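Local coordinates for A-type flavoprotein (Giardia intestinalis, PDB 2Q9U) that scavenges oxygen, probably passing electrons from a flavin mononucleotide to a diiron centre held in a beta-lactamase-like domain, at residues A[85-90]-A[150-155]; A[171-176]-A[224-229]. One frame throughout, in Å; residues are numbered along the deposited sequence.

Contact 1: residues A[85-90]-A[150-155]; sequences HAEGDH and LLHWPD. With FEO (mu-oxo-diiron), chain G; FMN (flavin mononucleotide), chain F.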
# COMPACT_ATOMS: atom_id res chain seq x y z
N HIS A 85 8.10 5.66 -31.79
CA HIS A 85 7.56 4.51 -31.00
C HIS A 85 6.06 4.76 -30.79
O HIS A 85 5.65 5.90 -30.58
CB HIS A 85 8.36 4.47 -29.69
CG HIS A 85 8.04 3.34 -28.75
ND1 HIS A 85 7.78 2.05 -29.16
CD2 HIS A 85 8.07 3.31 -27.40
CE1 HIS A 85 7.59 1.28 -28.09
NE2 HIS A 85 7.77 2.02 -27.01
N ALA A 86 5.23 3.72 -30.88
CA ALA A 86 3.79 3.92 -30.86
C ALA A 86 3.17 3.67 -29.47
O ALA A 86 1.97 3.86 -29.29
CB ALA A 86 3.12 3.01 -31.90
N GLU A 87 3.99 3.25 -28.50
CA GLU A 87 3.48 2.99 -27.15
C GLU A 87 2.81 4.24 -26.56
O GLU A 87 3.27 5.38 -26.81
CB GLU A 87 4.56 2.41 -26.22
CG GLU A 87 3.97 1.72 -24.97
CD GLU A 87 5.02 1.15 -24.08
OE1 GLU A 87 6.12 0.86 -24.59
OE2 GLU A 87 4.76 1.04 -22.86
N GLY A 88 1.72 4.02 -25.83
CA GLY A 88 0.89 5.12 -25.28
C GLY A 88 1.61 6.21 -24.52
O GLY A 88 1.24 7.38 -24.60
N ASP A 89 2.65 5.85 -23.77
CA ASP A 89 3.38 6.85 -23.00
C ASP A 89 4.03 7.94 -23.86
O ASP A 89 4.25 9.04 -23.37
CB ASP A 89 4.36 6.24 -22.00
CG ASP A 89 5.36 5.27 -22.64
OD1 ASP A 89 5.01 4.56 -23.60
OD2 ASP A 89 6.51 5.21 -22.17
N HIS A 90 4.33 7.66 -25.12
CA HIS A 90 4.86 8.69 -26.02
C HIS A 90 3.92 9.05 -27.15
O HIS A 90 4.32 9.77 -28.06
CB HIS A 90 6.16 8.18 -26.65
CG HIS A 90 7.07 7.58 -25.65
ND1 HIS A 90 7.74 8.34 -24.73
CD2 HIS A 90 7.33 6.29 -25.34
CE1 HIS A 90 8.40 7.55 -23.90
NE2 HIS A 90 8.17 6.30 -24.26
N LEU A 150 12.30 -4.49 -31.86
CA LEU A 150 12.34 -5.19 -30.58
C LEU A 150 13.35 -4.61 -29.60
O LEU A 150 13.95 -5.33 -28.80
CB LEU A 150 12.47 -6.72 -30.74
CG LEU A 150 11.28 -7.46 -31.36
CD1 LEU A 150 11.65 -8.94 -31.51
CD2 LEU A 150 9.96 -7.30 -30.55
N LEU A 151 13.50 -3.28 -29.63
CA LEU A 151 14.20 -2.55 -28.58
C LEU A 151 13.37 -1.33 -28.18
O LEU A 151 13.78 -0.20 -28.43
CB LEU A 151 15.62 -2.12 -29.05
CG LEU A 151 16.60 -1.65 -27.96
CD1 LEU A 151 16.97 -2.85 -27.08
CD2 LEU A 151 17.89 -1.02 -28.59
N HIS A 152 12.19 -1.56 -27.57
CA HIS A 152 11.70 -2.88 -27.17
C HIS A 152 10.44 -3.35 -27.96
O HIS A 152 9.93 -4.45 -27.70
CB HIS A 152 11.40 -2.88 -25.66
CG HIS A 152 10.28 -1.96 -25.29
ND1 HIS A 152 9.03 -2.41 -24.94
CD2 HIS A 152 10.21 -0.60 -25.28
CE1 HIS A 152 8.24 -1.37 -24.70
NE2 HIS A 152 8.94 -0.27 -24.92
N TRP A 153 9.92 -2.51 -28.87
CA TRP A 153 8.76 -2.91 -29.70
C TRP A 153 9.21 -3.09 -31.17
O TRP A 153 10.27 -2.56 -31.55
CB TRP A 153 7.64 -1.87 -29.59
CG TRP A 153 6.67 -2.12 -28.46
CD1 TRP A 153 6.86 -2.93 -27.36
CD2 TRP A 153 5.38 -1.53 -28.30
NE1 TRP A 153 5.76 -2.89 -26.55
CE2 TRP A 153 4.83 -2.04 -27.10
CE3 TRP A 153 4.61 -0.65 -29.07
CZ2 TRP A 153 3.56 -1.68 -26.64
CZ3 TRP A 153 3.34 -0.29 -28.61
CH2 TRP A 153 2.83 -0.80 -27.42
N PRO A 154 8.41 -3.82 -31.99
CA PRO A 154 8.70 -3.90 -33.44
C PRO A 154 8.83 -2.53 -34.11
O PRO A 154 9.62 -2.39 -35.05
CB PRO A 154 7.50 -4.68 -34.00
CG PRO A 154 7.07 -5.55 -32.85
CD PRO A 154 7.21 -4.62 -31.64
N ASP A 155 8.08 -1.53 -33.63
CA ASP A 155 8.11 -0.17 -34.21
C ASP A 155 9.20 0.77 -33.68
O ASP A 155 9.29 1.94 -34.12
CB ASP A 155 6.77 0.53 -33.96
CG ASP A 155 6.35 0.47 -32.50
OD1 ASP A 155 6.93 1.18 -31.67
OD2 ASP A 155 5.46 -0.34 -32.19
FE1 FEO G . 8.35 4.60 -22.87
FE2 FEO G . 8.06 1.72 -24.75
O FEO G . 7.42 3.54 -24.06
N1 FMN F . 3.41 -8.17 -26.95
C2 FMN F . 3.80 -9.40 -27.38
O2 FMN F . 3.17 -9.96 -28.30
N3 FMN F . 4.91 -10.01 -26.82
C4 FMN F . 5.61 -9.41 -25.79
O4 FMN F . 6.50 -10.06 -25.24
C4A FMN F . 5.20 -8.14 -25.33
N5 FMN F . 5.89 -7.47 -24.32
C5A FMN F . 5.44 -6.21 -23.92
C6 FMN F . 6.11 -5.52 -22.91
C7 FMN F . 5.68 -4.25 -22.49
C7M FMN F . 6.56 -3.47 -21.54
C8 FMN F . 4.56 -3.66 -23.08
C8M FMN F . 4.00 -2.35 -22.59
C9 FMN F . 3.89 -4.34 -24.10
C9A FMN F . 4.32 -5.61 -24.52
N10 FMN F . 3.64 -6.30 -25.53
C10 FMN F . 4.09 -7.53 -25.94
C1' FMN F . 2.44 -5.72 -26.21
C2' FMN F . 1.18 -5.81 -25.35
O2' FMN F . 0.74 -7.15 -25.16
C3' FMN F . 0.16 -4.89 -26.02
O3' FMN F . 0.55 -3.55 -25.75
C4' FMN F . -1.27 -5.08 -25.56
O4' FMN F . -2.15 -4.37 -26.43
C5' FMN F . -1.48 -4.55 -24.14
O5' FMN F . -2.76 -4.95 -23.68
P FMN F . -3.50 -4.04 -22.61
O1P FMN F . -4.62 -4.90 -22.04
O2P FMN F . -2.50 -3.65 -21.57
O3P FMN F . -4.07 -2.78 -23.25

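Contact 2: residues A[171-176]-A[224-229]; sequences DGFGQH and KYILSA. With FEO (mu-oxo-diiron), chain G.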
# COMPACT_ATOMS: atom_id res chain seq x y z
N ASP A 171 12.79 5.45 -25.82
CA ASP A 171 12.91 4.63 -24.61
C ASP A 171 14.38 4.33 -24.32
O ASP A 171 14.80 4.21 -23.14
CB ASP A 171 12.16 3.30 -24.76
CG ASP A 171 10.65 3.40 -24.45
OD1 ASP A 171 10.18 4.31 -23.71
OD2 ASP A 171 9.94 2.51 -24.95
N GLY A 172 15.17 4.19 -25.39
CA GLY A 172 16.61 3.96 -25.20
C GLY A 172 17.24 5.00 -24.29
O GLY A 172 16.97 6.20 -24.41
N PHE A 173 18.11 4.53 -23.39
CA PHE A 173 18.84 5.38 -22.44
C PHE A 173 17.94 6.05 -21.41
O PHE A 173 18.37 6.93 -20.69
CB PHE A 173 19.73 6.43 -23.14
CG PHE A 173 20.83 5.81 -23.96
CD1 PHE A 173 20.60 5.44 -25.29
CD2 PHE A 173 22.08 5.58 -23.39
CE1 PHE A 173 21.63 4.83 -26.05
CE2 PHE A 173 23.11 4.98 -24.13
CZ PHE A 173 22.88 4.61 -25.46
N GLY A 174 16.69 5.58 -21.34
CA GLY A 174 15.71 6.16 -20.43
C GLY A 174 15.84 5.71 -18.99
O GLY A 174 16.46 4.67 -18.69
N GLN A 175 15.22 6.49 -18.09
CA GLN A 175 15.02 6.04 -16.72
C GLN A 175 13.69 6.65 -16.26
O GLN A 175 13.33 7.79 -16.63
CB GLN A 175 16.14 6.49 -15.74
CG GLN A 175 17.46 6.99 -16.38
CD GLN A 175 17.33 8.39 -16.99
OE1 GLN A 175 16.87 9.33 -16.33
NE2 GLN A 175 17.75 8.54 -18.23
N HIS A 176 12.96 5.88 -15.46
CA HIS A 176 11.73 6.39 -14.86
C HIS A 176 12.13 7.24 -13.67
O HIS A 176 12.33 6.76 -12.53
CB HIS A 176 10.78 5.24 -14.50
CG HIS A 176 10.20 4.55 -15.69
ND1 HIS A 176 9.55 5.21 -16.71
CD2 HIS A 176 10.15 3.23 -16.01
CE1 HIS A 176 9.14 4.33 -17.61
NE2 HIS A 176 9.49 3.12 -17.20
N LYS A 224 27.10 13.61 -29.66
CA LYS A 224 27.46 14.46 -28.51
C LYS A 224 26.36 14.46 -27.46
O LYS A 224 26.64 14.76 -26.31
CB LYS A 224 27.68 15.93 -28.92
CG LYS A 224 28.85 16.16 -29.89
CD LYS A 224 29.46 17.57 -29.77
CE LYS A 224 28.42 18.67 -29.67
NZ LYS A 224 28.87 20.03 -30.21
N TYR A 225 25.12 14.20 -27.87
CA TYR A 225 23.96 14.26 -26.96
C TYR A 225 23.01 13.10 -27.17
O TYR A 225 22.66 12.79 -28.32
CB TYR A 225 23.16 15.56 -27.20
CG TYR A 225 23.98 16.83 -27.05
CD1 TYR A 225 24.42 17.23 -25.79
CD2 TYR A 225 24.37 17.59 -28.18
CE1 TYR A 225 25.19 18.40 -25.63
CE2 TYR A 225 25.15 18.79 -28.03
CZ TYR A 225 25.55 19.17 -26.74
OH TYR A 225 26.30 20.31 -26.55
N ILE A 226 22.57 12.47 -26.07
CA ILE A 226 21.50 11.49 -26.19
C ILE A 226 20.29 12.01 -25.43
O ILE A 226 20.30 12.12 -24.18
CB ILE A 226 21.90 10.09 -25.68
CG1 ILE A 226 23.13 9.56 -26.45
CG2 ILE A 226 20.73 9.12 -25.85
CD1 ILE A 226 23.75 8.29 -25.79
N LEU A 227 19.27 12.40 -26.18
CA LEU A 227 18.04 12.93 -25.59
C LEU A 227 17.02 11.80 -25.55
O LEU A 227 16.50 11.36 -26.58
CB LEU A 227 17.51 14.14 -26.36
CG LEU A 227 18.43 15.34 -26.64
CD1 LEU A 227 17.61 16.55 -27.09
CD2 LEU A 227 19.43 15.72 -25.56
N SER A 228 16.76 11.31 -24.35
CA SER A 228 15.90 10.15 -24.16
C SER A 228 14.45 10.61 -23.95
O SER A 228 14.21 11.74 -23.61
CB SER A 228 16.37 9.37 -22.93
OG SER A 228 15.53 8.23 -22.73
N ALA A 229 13.50 9.69 -24.10
CA ALA A 229 12.07 9.99 -23.87
C ALA A 229 11.59 9.74 -22.42
O ALA A 229 10.47 10.06 -22.08
CB ALA A 229 11.18 9.23 -24.88
FE1 FEO G . 8.35 4.60 -22.87
FE2 FEO G . 8.06 1.72 -24.75
O FEO G . 7.42 3.54 -24.06

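Contact 1: residues A[85-90]-A[150-155]
H85, E87 and H152 converge on one iron of the mu-oxo-diiron centre, so the two loops are joined first of all through metal. H85 NE2 lies 2.3 Å from FE2, E87 OE1 2.1 Å and H152 NE2 2.2 Å. H85 and H152 present their rings to the iron with planes steeply inclined. D89 OD2 and H90 NE2, further along 85-90, bind FE1; D171 and H230 complete the protein ligands of the pair.

Hydrogen bonding holds the far side of the H85 ring. CG anti to the backbone N (chi1 -177°) carries the ring between the iron and D155, and the turn about chi2 (39°) directs ND1 to the acid, whose OD1 accepts a 2.8 Å bond from H85 ND1, close to the imidazole plane. A86 N gives the same oxygen a second bond of 3.2 Å from above the carboxylate plane. D155 OD2 is engaged by H115, so the carboxylate is held at both oxygens, and this second-shell acid helps, together with the iron on NE2, to fix the rotation of the H85 ring. The series H85, E87, D89, H90 is the flavodiiron version of the metallo-beta-lactamase HxHxDH motif, with glutamate in place of the second histidine.

Apolar and aromatic packing centres on W153. The edge of H85 is directed at the face of its five-membered ring in an offset edge-to-face pair, planes at 77°, with H85 CE1 3.5 Å from W153 CG. Over the six-membered ring lies the aliphatic part of E87, whose CB makes a CH-pi contact 4.0 Å from the ring centroid. W153 turns its rim to the flavin, NE1 standing 3.4 Å from FMN C9. That flavin is gripped by Y267 and other residues of the second subunit, and the Y267 hydroxyl also hydrogen-bonds E87 OE2.

Contact 2: residues A[171-176]-A[224-229]
F173 and I226 make the apolar half of this contact. I226 CD1 sits over the middle of the phenyl face in a CH-pi contact, 3.8 Å from the ring centroid, while its CG2 branch touches the near end of the ring, 3.7 Å from F173 CD1. The two side chains cross at about a right angle, and M239 and I243 of helix 236-250 extend the apolar cluster around them.

The polar half gathers at S228. Its OG, anti to the backbone N (chi1 180°), is directed at the type II turn 171-174, 3.0 Å from G172 O and 3.1 Å from G174 CA. Its strongest polar partner is N170. Within the turn G174 N bonds to D171 O, and the Q175 amide folds back so that NE2 donates to F173 O over 3.0 Å.

D171, opening the turn, bridges the diiron centre: OD1 is 2.0 Å from FE1 and OD2 2.0 Å from FE2. The turn follows strand 166-170, which helices 189-204 and 208-219 link to its parallel neighbour 225-228, a beta-alpha-beta crossover of the metallo-beta-lactamase-like domain. Backed by I226 and S228, it probably helps hold the carboxylate across both irons.

How the contacts relate
From the N terminus, the chain leaves strand 80-82 into loop 85-90, passes helix 110-120 and several strands, and returns through 150-155, where contact 1 closes. Strands 157-161 and 166-170 follow before contact 2 opens at 171-176; helices 189-204 and 208-219 then lead to 224-229. The contacts are thus in series, neither nested nor crossed. Contact 1 ties a loop of the seven-stranded sheet to one of the six-stranded sheet, whereas contact 2 lies within the latter, between the loop after strand 166-170 and its parallel neighbour 225-228. Their centres are about 14 Å apart, and they join at the diiron centre, where D171 OD1 comes 2.9 Å from H90 NE2.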